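Local atomic coordinates of trwC protein (Escherichia coli, PDB entry 1QX0), a protein that probably nicks and rejoins plasmid DNA at the transfer origin as the metal-binding relaxase domain of the longer conjugative protein TrwC. Residues D85-A90 / Q159-A164; A113-L118 / I145-H150. All coordinates share one frame; numbering follows the deposited sequence.

Interaction 1 (D85-A90 / Q159-A164); sequences DLTFSA and QLHTHA. With ZN (zinc ion), chain D; nucleotides of chain A.
The three-histidine metal site, as in HUH relaxases, takes H161 and H163 from a strand that pairs antiparallel with D85-S89, bringing D85 and T87 to H163 and S89 to H161. L86 and A164 exchange two backbone hydrogen bonds, as do F88 and T162, with A90 N to L160 O beyond. Alternation gathers T87, S89 and both histidines on one face and L86, F88, T162 and A164 on the other. H163 faces zinc with one nitrogen and the aspartate with the other: its NE2 binds the metal at 2.3 Å, while ND1 donates to OD2 of D85 over 3.1 Å. OD2 accepts with its syn lone pair, 21° out of the ring plane, and carboxylate and ring planes are turned 48° apart. With CG anti to the backbone N (chi1 -179°), the D85 carboxylate extends to the histidine. A second, weak bond runs from the same ND1 to OG1 of T87. An alanine in place of D85 would probably leave ND1 with little beyond this weak bond and the imidazole freer to turn about its metal bond. H161 is steadied similarly: NE2 meets zinc at 2.2 Å, and ND1 donates to the backbone O of Q159 at 2.8 Å. H150 and a water complete the metal site. Toward the DNA, Q159 NE2 donates to O2 of thymidine DT23 of chain A (2.9 Å), whose N3 in turn donates to the backbone O of S89. On the reverse face, A164 CB lies at the edge of the F88 ring, 4.0 Å from CE1. Strand 2-8 flanks 81-89 and strand 145-152 flanks 158-171, while helix 104-122 covers the F88 and A164 face through T117 and L118.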
ATOM      1  N   ASP B  85       6.122  -4.513  -1.665  1.00 17.02           N
ATOM      2  CA  ASP B  85       4.930  -3.729  -1.736  1.00 17.04           C
ATOM      3  C   ASP B  85       4.488  -3.404  -0.316  1.00 17.14           C
ATOM      4  O   ASP B  85       4.231  -4.311   0.499  1.00 16.17           O
ATOM      5  CB  ASP B  85       3.820  -4.477  -2.511  1.00 18.06           C
ATOM      6  CG  ASP B  85       2.514  -3.645  -2.617  1.00 20.98           C
ATOM      7  OD1 ASP B  85       2.526  -2.465  -2.187  1.00 24.33           O
ATOM      8  OD2 ASP B  85       1.436  -4.071  -3.116  1.00 24.59           O
ATOM      9  N   LEU B  86       4.396  -2.108  -0.020  1.00 16.46           N
ATOM     10  CA  LEU B  86       3.832  -1.676   1.245  1.00 15.95           C
ATOM     11  C   LEU B  86       2.479  -1.020   0.926  1.00 15.01           C
ATOM     12  O   LEU B  86       2.424   0.009   0.252  1.00 14.52           O
ATOM     13  CB  LEU B  86       4.764  -0.719   1.985  1.00 16.03           C
ATOM     14  CG  LEU B  86       6.217  -1.056   2.358  1.00 16.93           C
ATOM     15  CD1 LEU B  86       6.715  -0.015   3.327  1.00 16.36           C
ATOM     16  CD2 LEU B  86       6.390  -2.408   3.006  1.00 18.45           C
ATOM     17  N   THR B  87       1.390  -1.634   1.375  1.00 13.13           N
ATOM     18  CA  THR B  87       0.074  -1.171   0.946  1.00 13.03           C
ATOM     19  C   THR B  87      -0.548  -0.429   2.116  1.00 12.59           C
ATOM     20  O   THR B  87      -0.809  -1.030   3.147  1.00 12.43           O
ATOM     21  CB  THR B  87      -0.797  -2.373   0.445  1.00 13.22           C
ATOM     22  OG1 THR B  87      -0.198  -2.959  -0.738  1.00 12.31           O
ATOM     23  CG2 THR B  87      -2.206  -1.922   0.008  1.00 11.40           C
ATOM     24  N   PHE B  88      -0.756   0.881   1.967  1.00 12.99           N
ATOM     25  CA  PHE B  88      -1.334   1.692   3.053  1.00 13.15           C
ATOM     26  C   PHE B  88      -2.829   1.882   2.834  1.00 13.32           C
ATOM     27  O   PHE B  88      -3.234   2.381   1.779  1.00 12.54           O
ATOM     28  CB  PHE B  88      -0.696   3.077   3.049  1.00 12.32           C
ATOM     29  CG  PHE B  88       0.759   3.076   3.388  1.00 15.88           C
ATOM     30  CD1 PHE B  88       1.722   2.791   2.412  1.00 14.93           C
ATOM     31  CD2 PHE B  88       1.179   3.391   4.679  1.00 14.10           C
ATOM     32  CE1 PHE B  88       3.088   2.805   2.727  1.00 16.74           C
ATOM     33  CE2 PHE B  88       2.533   3.397   4.992  1.00 18.15           C
ATOM     34  CZ  PHE B  88       3.495   3.095   4.015  1.00 16.03           C
ATOM     35  N   SER B  89      -3.648   1.538   3.831  1.00 13.79           N
ATOM     36  CA  SER B  89      -5.115   1.608   3.660  1.00 14.41           C
ATOM     37  C   SER B  89      -5.722   2.471   4.704  1.00 14.67           C
ATOM     38  O   SER B  89      -5.481   2.253   5.883  1.00 15.00           O
ATOM     39  CB  SER B  89      -5.731   0.212   3.756  1.00 13.77           C
ATOM     40  OG  SER B  89      -5.244  -0.571   2.686  1.00 15.84           O
ATOM     41  N   ALA B  90      -6.535   3.447   4.284  1.00 14.62           N
ATOM     42  CA  ALA B  90      -7.221   4.310   5.231  1.00 14.03           C
ATOM     43  C   ALA B  90      -8.340   3.543   5.925  1.00 14.08           C
ATOM     44  O   ALA B  90      -8.861   2.599   5.355  1.00 13.88           O
ATOM     45  CB  ALA B  90      -7.806   5.524   4.516  1.00 14.16           C
ATOM     46  N   GLN B 159     -12.455   2.595  -0.916  1.00 14.36           N
ATOM     47  CA  GLN B 159     -11.341   1.946  -0.217  1.00 15.31           C
ATOM     48  C   GLN B 159     -10.045   2.670  -0.595  1.00 15.31           C
ATOM     49  O   GLN B 159      -9.356   2.271  -1.531  1.00 15.33           O
ATOM     50  CB  GLN B 159     -11.259   0.449  -0.610  1.00 15.54           C
ATOM     51  CG  GLN B 159     -10.161  -0.367   0.096  1.00 14.28           C
ATOM     52  CD  GLN B 159     -10.204  -0.302   1.645  1.00 15.42           C
ATOM     53  OE1 GLN B 159     -11.181   0.174   2.270  1.00 15.28           O
ATOM     54  NE2 GLN B 159      -9.146  -0.784   2.253  1.00 15.93           N
ATOM     55  N   LEU B 160      -9.764   3.782   0.088  1.00 15.95           N
ATOM     56  CA  LEU B 160      -8.613   4.595  -0.247  1.00 15.40           C
ATOM     57  C   LEU B 160      -7.393   3.835   0.223  1.00 15.72           C
ATOM     58  O   LEU B 160      -7.188   3.632   1.428  1.00 16.09           O
ATOM     59  CB  LEU B 160      -8.682   5.995   0.415  1.00 16.32           C
ATOM     60  CG  LEU B 160      -7.582   7.060   0.190  1.00 14.02           C
ATOM     61  CD1 LEU B 160      -7.385   7.402  -1.276  1.00 15.09           C
ATOM     62  CD2 LEU B 160      -7.984   8.335   0.905  1.00 16.10           C
ATOM     63  N   HIS B 161      -6.582   3.410  -0.730  1.00 15.28           N
ATOM     64  CA  HIS B 161      -5.314   2.748  -0.406  1.00 14.62           C
ATOM     65  C   HIS B 161      -4.235   3.078  -1.404  1.00 14.57           C
ATOM     66  O   HIS B 161      -4.542   3.385  -2.562  1.00 15.38           O
ATOM     67  CB  HIS B 161      -5.502   1.225  -0.313  1.00 13.24           C
ATOM     68  CG  HIS B 161      -5.927   0.575  -1.587  1.00 15.12           C
ATOM     69  ND1 HIS B 161      -7.246   0.530  -2.006  1.00 14.17           N
ATOM     70  CD2 HIS B 161      -5.212  -0.105  -2.519  1.00 13.77           C
ATOM     71  CE1 HIS B 161      -7.321  -0.149  -3.138  1.00 12.76           C
ATOM     72  NE2 HIS B 161      -6.100  -0.540  -3.471  1.00 13.34           N
ATOM     73  N   THR B 162      -2.973   2.982  -0.970  1.00 14.23           N
ATOM     74  CA  THR B 162      -1.824   3.209  -1.854  1.00 13.22           C
ATOM     75  C   THR B 162      -0.842   2.035  -1.804  1.00 13.66           C
ATOM     76  O   THR B 162      -0.444   1.605  -0.731  1.00 14.38           O
ATOM     77  CB  THR B 162      -1.050   4.497  -1.434  1.00 13.82           C
ATOM     78  OG1 THR B 162      -1.864   5.680  -1.618  1.00 13.90           O
ATOM     79  CG2 THR B 162       0.153   4.711  -2.321  1.00 10.04           C
ATOM     80  N   HIS B 163      -0.430   1.555  -2.967  1.00 13.48           N
ATOM     81  CA  HIS B 163       0.580   0.521  -3.065  1.00 13.94           C
ATOM     82  C   HIS B 163       1.889   1.234  -3.250  1.00 13.56           C
ATOM     83  O   HIS B 163       2.123   1.856  -4.295  1.00 13.89           O
ATOM     84  CB  HIS B 163       0.354  -0.381  -4.266  1.00 12.55           C
ATOM     85  CG  HIS B 163      -0.937  -1.123  -4.237  1.00 15.01           C
ATOM     86  ND1 HIS B 163      -1.083  -2.336  -3.601  1.00 16.21           N
ATOM     87  CD2 HIS B 163      -2.135  -0.847  -4.809  1.00 14.40           C
ATOM     88  CE1 HIS B 163      -2.323  -2.765  -3.768  1.00 16.10           C
ATOM     89  NE2 HIS B 163      -2.979  -1.881  -4.499  1.00 14.65           N
ATOM     90  N   ALA B 164       2.722   1.171  -2.230  1.00 13.07           N
ATOM     91  CA  ALA B 164       4.057   1.731  -2.318  1.00 14.12           C
ATOM     92  C   ALA B 164       4.943   0.570  -2.709  1.00 13.59           C
ATOM     93  O   ALA B 164       5.272  -0.271  -1.879  1.00 13.57           O
ATOM     94  CB  ALA B 164       4.488   2.351  -0.978  1.00 14.17           C
TER
HETATM   95 ZN    ZN D 294      -5.083  -1.358  -5.192  1.00 24.88          ZN
ATOM     96  P    DT A  23     -12.450  -2.369  10.334  1.00 15.92           P
ATOM     97  OP1  DT A  23     -12.907  -1.000  10.640  1.00 16.59           O
ATOM     98  OP2  DT A  23     -13.137  -3.562  10.923  1.00 14.49           O
ATOM     99  O5'  DT A  23     -12.386  -2.497   8.760  1.00 14.58           O
ATOM    100  C5'  DT A  23     -13.580  -2.280   7.961  1.00 13.08           C
ATOM    101  C4'  DT A  23     -13.211  -1.833   6.550  1.00  9.57           C
ATOM    102  O4'  DT A  23     -12.290  -0.734   6.669  1.00 12.77           O
ATOM    103  C3'  DT A  23     -12.463  -2.840   5.682  1.00 10.31           C
ATOM    104  O3'  DT A  23     -12.704  -2.568   4.309  1.00 10.74           O
ATOM    105  C2'  DT A  23     -10.985  -2.572   5.901  1.00 11.08           C
ATOM    106  C1'  DT A  23     -11.031  -1.067   6.110  1.00 11.44           C
ATOM    107  N1   DT A  23      -9.886  -0.528   6.931  1.00 14.12           N
ATOM    108  C2   DT A  23      -8.703  -0.300   6.260  1.00 14.61           C
ATOM    109  O2   DT A  23      -8.539  -0.518   5.077  1.00 14.00           O
ATOM    110  N3   DT A  23      -7.679   0.187   7.020  1.00 19.26           N
ATOM    111  C4   DT A  23      -7.725   0.481   8.368  1.00 18.07           C
ATOM    112  O4   DT A  23      -6.739   0.925   8.941  1.00 21.30           O
ATOM    113  C5   DT A  23      -8.980   0.235   9.025  1.00 16.80           C
ATOM    114  C7   DT A  23      -9.087   0.498  10.505  1.00 15.95           C
ATOM    115  C6   DT A  23     -10.001  -0.262   8.289  1.00 15.99           C
ATOM    116  P    DG A  22      -8.352  -6.905  13.340  1.00 22.93           P
ATOM    117  OP1  DG A  22      -9.256  -6.543  14.417  1.00 24.00           O
ATOM    118  OP2  DG A  22      -8.516  -8.120  12.483  1.00 22.18           O
ATOM    119  O5'  DG A  22      -8.341  -5.661  12.346  1.00 20.22           O
ATOM    120  C5'  DG A  22      -8.524  -4.353  12.842  1.00 16.66           C
ATOM    121  C4'  DG A  22      -8.946  -3.472  11.670  1.00 15.37           C
ATOM    122  O4'  DG A  22      -7.984  -3.579  10.576  1.00 14.02           O
ATOM    123  C3'  DG A  22     -10.328  -3.782  11.080  1.00 12.67           C
ATOM    124  O3'  DG A  22     -10.922  -2.536  10.724  1.00 14.76           O
ATOM    125  C2'  DG A  22      -9.976  -4.644   9.871  1.00 12.58           C
ATOM    126  C1'  DG A  22      -8.634  -4.048   9.410  1.00 15.87           C
ATOM    127  N9   DG A  22      -7.736  -5.006   8.716  1.00 16.39           N
ATOM    128  C8   DG A  22      -7.232  -6.192   9.205  1.00 14.89           C
ATOM    129  N7   DG A  22      -6.473  -6.822   8.354  1.00 16.67           N
ATOM    130  C5   DG A  22      -6.472  -6.040   7.229  1.00 16.66           C
ATOM    131  C6   DG A  22      -5.824  -6.207   5.980  1.00 18.80           C
ATOM    132  O6   DG A  22      -5.080  -7.119   5.572  1.00 20.31           O
ATOM    133  N1   DG A  22      -6.115  -5.139   5.130  1.00 18.10           N
ATOM    134  C2   DG A  22      -6.914  -4.059   5.418  1.00 15.71           C
ATOM    135  N2   DG A  22      -7.079  -3.133   4.450  1.00 15.38           N
ATOM    136  N3   DG A  22      -7.519  -3.911   6.584  1.00 17.12           N
ATOM    137  C4   DG A  22      -7.254  -4.918   7.440  1.00 15.46           C
TER
HETATM  138  O   HOH W   1      -6.964  -2.158   0.866  1.00 13.78           O
HETATM  139  O   HOH W   2     -11.095   2.095   3.831  1.00 17.65           O
HETATM  140  O   HOH W   3      -5.923  -3.573  -4.412  1.00 27.14           O

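Interaction 2 (A113-L118 / I145-H150). With ZN (zinc ion), chain D.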
ATOM      1  N   ALA B 113       0.525  11.248   4.509  1.00 18.66           N
ATOM      2  CA  ALA B 113       0.834  10.293   5.573  1.00 18.01           C
ATOM      3  C   ALA B 113       1.640   9.113   5.007  1.00 18.40           C
ATOM      4  O   ALA B 113       2.495   8.573   5.677  1.00 19.73           O
ATOM      5  CB  ALA B 113      -0.403   9.836   6.299  1.00 16.55           C
ATOM      6  N   VAL B 114       1.373   8.743   3.762  1.00 18.18           N
ATOM      7  CA  VAL B 114       2.099   7.687   3.069  1.00 17.94           C
ATOM      8  C   VAL B 114       3.515   8.186   2.802  1.00 17.97           C
ATOM      9  O   VAL B 114       4.460   7.469   3.056  1.00 17.81           O
ATOM     10  CB  VAL B 114       1.430   7.345   1.698  1.00 17.65           C
ATOM     11  CG1 VAL B 114       2.250   6.321   0.894  1.00 18.37           C
ATOM     12  CG2 VAL B 114      -0.012   6.883   1.871  1.00 17.55           C
ATOM     13  N   ALA B 115       3.645   9.402   2.267  1.00 17.29           N
ATOM     14  CA  ALA B 115       4.952   9.957   1.919  1.00 17.37           C
ATOM     15  C   ALA B 115       5.861  10.072   3.137  1.00 17.20           C
ATOM     16  O   ALA B 115       6.999   9.619   3.109  1.00 17.53           O
ATOM     17  CB  ALA B 115       4.816  11.305   1.185  1.00 16.68           C
ATOM     18  N   ARG B 116       5.329  10.625   4.212  1.00 17.19           N
ATOM     19  CA  ARG B 116       6.049  10.719   5.484  1.00 17.26           C
ATOM     20  C   ARG B 116       6.432   9.363   6.086  1.00 16.69           C
ATOM     21  O   ARG B 116       7.573   9.170   6.528  1.00 16.08           O
ATOM     22  CB  ARG B 116       5.250  11.564   6.478  1.00 16.92           C
ATOM     23  CG  ARG B 116       5.029  12.997   6.003  1.00 18.91           C
ATOM     24  CD  ARG B 116       4.664  13.963   7.118  1.00 25.47           C
ATOM     25  NE  ARG B 116       4.128  15.246   6.651  1.00 29.35           N
ATOM     26  CZ  ARG B 116       2.889  15.700   6.884  1.00 30.34           C
ATOM     27  NH1 ARG B 116       1.995  14.997   7.583  1.00 27.42           N
ATOM     28  NH2 ARG B 116       2.545  16.888   6.417  1.00 33.32           N
ATOM     29  N   THR B 117       5.508   8.404   6.075  1.00 16.32           N
ATOM     30  CA  THR B 117       5.859   7.043   6.500  1.00 16.02           C
ATOM     31  C   THR B 117       6.986   6.411   5.651  1.00 16.07           C
ATOM     32  O   THR B 117       7.929   5.759   6.183  1.00 15.32           O
ATOM     33  CB  THR B 117       4.627   6.144   6.480  1.00 16.96           C
ATOM     34  OG1 THR B 117       3.608   6.734   7.311  1.00 15.83           O
ATOM     35  CG2 THR B 117       4.961   4.787   7.120  1.00 14.79           C
ATOM     36  N   LEU B 118       6.892   6.604   4.339  1.00 15.17           N
ATOM     37  CA  LEU B 118       7.874   6.011   3.428  1.00 15.67           C
ATOM     38  C   LEU B 118       9.301   6.528   3.691  1.00 16.30           C
ATOM     39  O   LEU B 118      10.275   5.781   3.579  1.00 15.69           O
ATOM     40  CB  LEU B 118       7.450   6.192   1.953  1.00 14.49           C
ATOM     41  CG  LEU B 118       6.346   5.240   1.484  1.00 14.58           C
ATOM     42  CD1 LEU B 118       5.937   5.573   0.020  1.00 13.81           C
ATOM     43  CD2 LEU B 118       6.784   3.804   1.626  1.00 11.95           C
ATOM     44  N   ILE B 145      10.949   4.106  -5.014  1.00 16.01           N
ATOM     45  CA  ILE B 145       9.536   3.747  -4.761  1.00 16.07           C
ATOM     46  C   ILE B 145       8.589   4.262  -5.814  1.00 15.74           C
ATOM     47  O   ILE B 145       8.557   5.455  -6.084  1.00 15.79           O
ATOM     48  CB  ILE B 145       9.026   4.239  -3.370  1.00 15.52           C
ATOM     49  CG1 ILE B 145      10.068   3.991  -2.274  1.00 15.15           C
ATOM     50  CG2 ILE B 145       7.734   3.535  -3.016  1.00 14.92           C
ATOM     51  CD1 ILE B 145       9.837   4.831  -1.002  1.00 14.24           C
ATOM     52  N   GLY B 146       7.822   3.353  -6.402  1.00 16.21           N
ATOM     53  CA  GLY B 146       6.686   3.742  -7.236  1.00 16.88           C
ATOM     54  C   GLY B 146       5.420   3.582  -6.419  1.00 16.76           C
ATOM     55  O   GLY B 146       5.110   2.495  -5.960  1.00 18.06           O
ATOM     56  N   LYS B 147       4.713   4.679  -6.216  1.00 17.10           N
ATOM     57  CA  LYS B 147       3.505   4.711  -5.414  1.00 16.77           C
ATOM     58  C   LYS B 147       2.278   4.773  -6.319  1.00 17.48           C
ATOM     59  O   LYS B 147       2.209   5.612  -7.232  1.00 17.16           O
ATOM     60  CB  LYS B 147       3.523   5.948  -4.515  1.00 16.75           C
ATOM     61  CG  LYS B 147       4.726   6.082  -3.575  1.00 15.02           C
ATOM     62  CD  LYS B 147       4.494   7.284  -2.638  1.00 13.42           C
ATOM     63  CE  LYS B 147       4.827   8.616  -3.318  1.00 15.72           C
ATOM     64  NZ  LYS B 147       4.633   9.826  -2.395  1.00 15.72           N
ATOM     65  N   PHE B 148       1.305   3.893  -6.050  1.00 17.43           N
ATOM     66  CA  PHE B 148       0.082   3.788  -6.848  1.00 16.75           C
ATOM     67  C   PHE B 148      -1.143   3.887  -5.946  1.00 16.43           C
ATOM     68  O   PHE B 148      -1.484   2.952  -5.213  1.00 15.67           O
ATOM     69  CB  PHE B 148       0.089   2.482  -7.673  1.00 16.69           C
ATOM     70  CG  PHE B 148       1.334   2.313  -8.497  1.00 16.06           C
ATOM     71  CD1 PHE B 148       2.457   1.652  -7.972  1.00 15.11           C
ATOM     72  CD2 PHE B 148       1.418   2.869  -9.781  1.00 15.56           C
ATOM     73  CE1 PHE B 148       3.633   1.513  -8.734  1.00 12.76           C
ATOM     74  CE2 PHE B 148       2.582   2.743 -10.537  1.00 13.11           C
ATOM     75  CZ  PHE B 148       3.706   2.075  -9.990  1.00 12.06           C
ATOM     76  N   ARG B 149      -1.785   5.048  -5.984  1.00 16.92           N
ATOM     77  CA  ARG B 149      -2.971   5.297  -5.171  1.00 17.60           C
ATOM     78  C   ARG B 149      -4.229   4.783  -5.880  1.00 17.79           C
ATOM     79  O   ARG B 149      -4.435   5.023  -7.077  1.00 17.64           O
ATOM     80  CB  ARG B 149      -3.103   6.787  -4.842  1.00 17.42           C
ATOM     81  CG  ARG B 149      -4.133   7.080  -3.740  1.00 19.53           C
ATOM     82  CD  ARG B 149      -4.496   8.539  -3.527  1.00 18.96           C
ATOM     83  NE  ARG B 149      -5.049   9.107  -4.731  1.00 21.18           N
ATOM     84  CZ  ARG B 149      -4.609  10.212  -5.327  1.00 21.65           C
ATOM     85  NH1 ARG B 149      -5.201  10.617  -6.434  1.00 20.79           N
ATOM     86  NH2 ARG B 149      -3.614  10.930  -4.816  1.00 18.44           N
ATOM     87  N   HIS B 150      -5.067   4.079  -5.119  1.00 17.98           N
ATOM     88  CA  HIS B 150      -6.266   3.426  -5.629  1.00 17.61           C
ATOM     89  C   HIS B 150      -7.445   3.807  -4.752  1.00 17.47           C
ATOM     90  O   HIS B 150      -7.253   4.231  -3.627  1.00 16.41           O
ATOM     91  CB  HIS B 150      -6.062   1.918  -5.573  1.00 18.15           C
ATOM     92  CG  HIS B 150      -5.071   1.404  -6.575  1.00 19.97           C
ATOM     93  ND1 HIS B 150      -4.708   0.080  -6.642  1.00 23.24           N
ATOM     94  CD2 HIS B 150      -4.398   2.026  -7.574  1.00 22.07           C
ATOM     95  CE1 HIS B 150      -3.849  -0.091  -7.634  1.00 24.12           C
ATOM     96  NE2 HIS B 150      -3.646   1.075  -8.216  1.00 21.37           N
TER
HETATM   97 ZN    ZN D 294      -5.083  -1.358  -5.192  1.00 24.88          ZN
HETATM   98  O   HOH W   3      -5.923  -3.573  -4.412  1.00 27.14           O
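K147 and L118 each set CG anti to the carbonyl carbon (chi1 -57° and -77°), and the extended chi2 of the lysine lays its CG and CD along the leucine, the two side chains running past each other in opposite directions. The result is close packing: CD1 of L118 comes within 3.5 Å of K147 CD, tighter than usual for two carbons, and within 3.8 Å of K147 CG. From the start of the strand, I145 crosses the same leucine at a slant, its CD1 lying 4.0 Å from L118 CB. V114 adds a looser touch, CG1 against the lysine CD at 4.3 Å. A bend at chi3 (-80°) then turns NZ toward the methyl of A115 and to a hydrogen bond with Q37, a residue that also donates to the backbone O of A115. Segment 145-150 of strand 145-152 runs alongside helix 113-118, nearly antiparallel to it, their axes 11.3 Å apart, and its H150 binds zinc through ND1 at 2.1 Å. No hydrogen bond joins the two segments. What holds them is apolar: the lysine packs with its carbon chain while its ammonium finds a polar mate in Q37.

Overall arrangement
Followed from the N terminus, the chain lays down strand 81-89, then helix 104-122, strand 145-152 and finally strand 158-171. Interaction 1 joins the first and last of these, closing a loop of 68 residues; interaction 2, between helix and strand, closes a shorter one of 26 residues nested wholly inside it. The two contacts meet because 145-152 and 158-171 are neighbours in the sheet, where H161 O probably accepts from H150 N and H163 O from F148 N. Interaction 1 joins two neighbouring strands of the sheet, and interaction 2 lays a helix on it. The zinc, shared with its water, binds histidines from both.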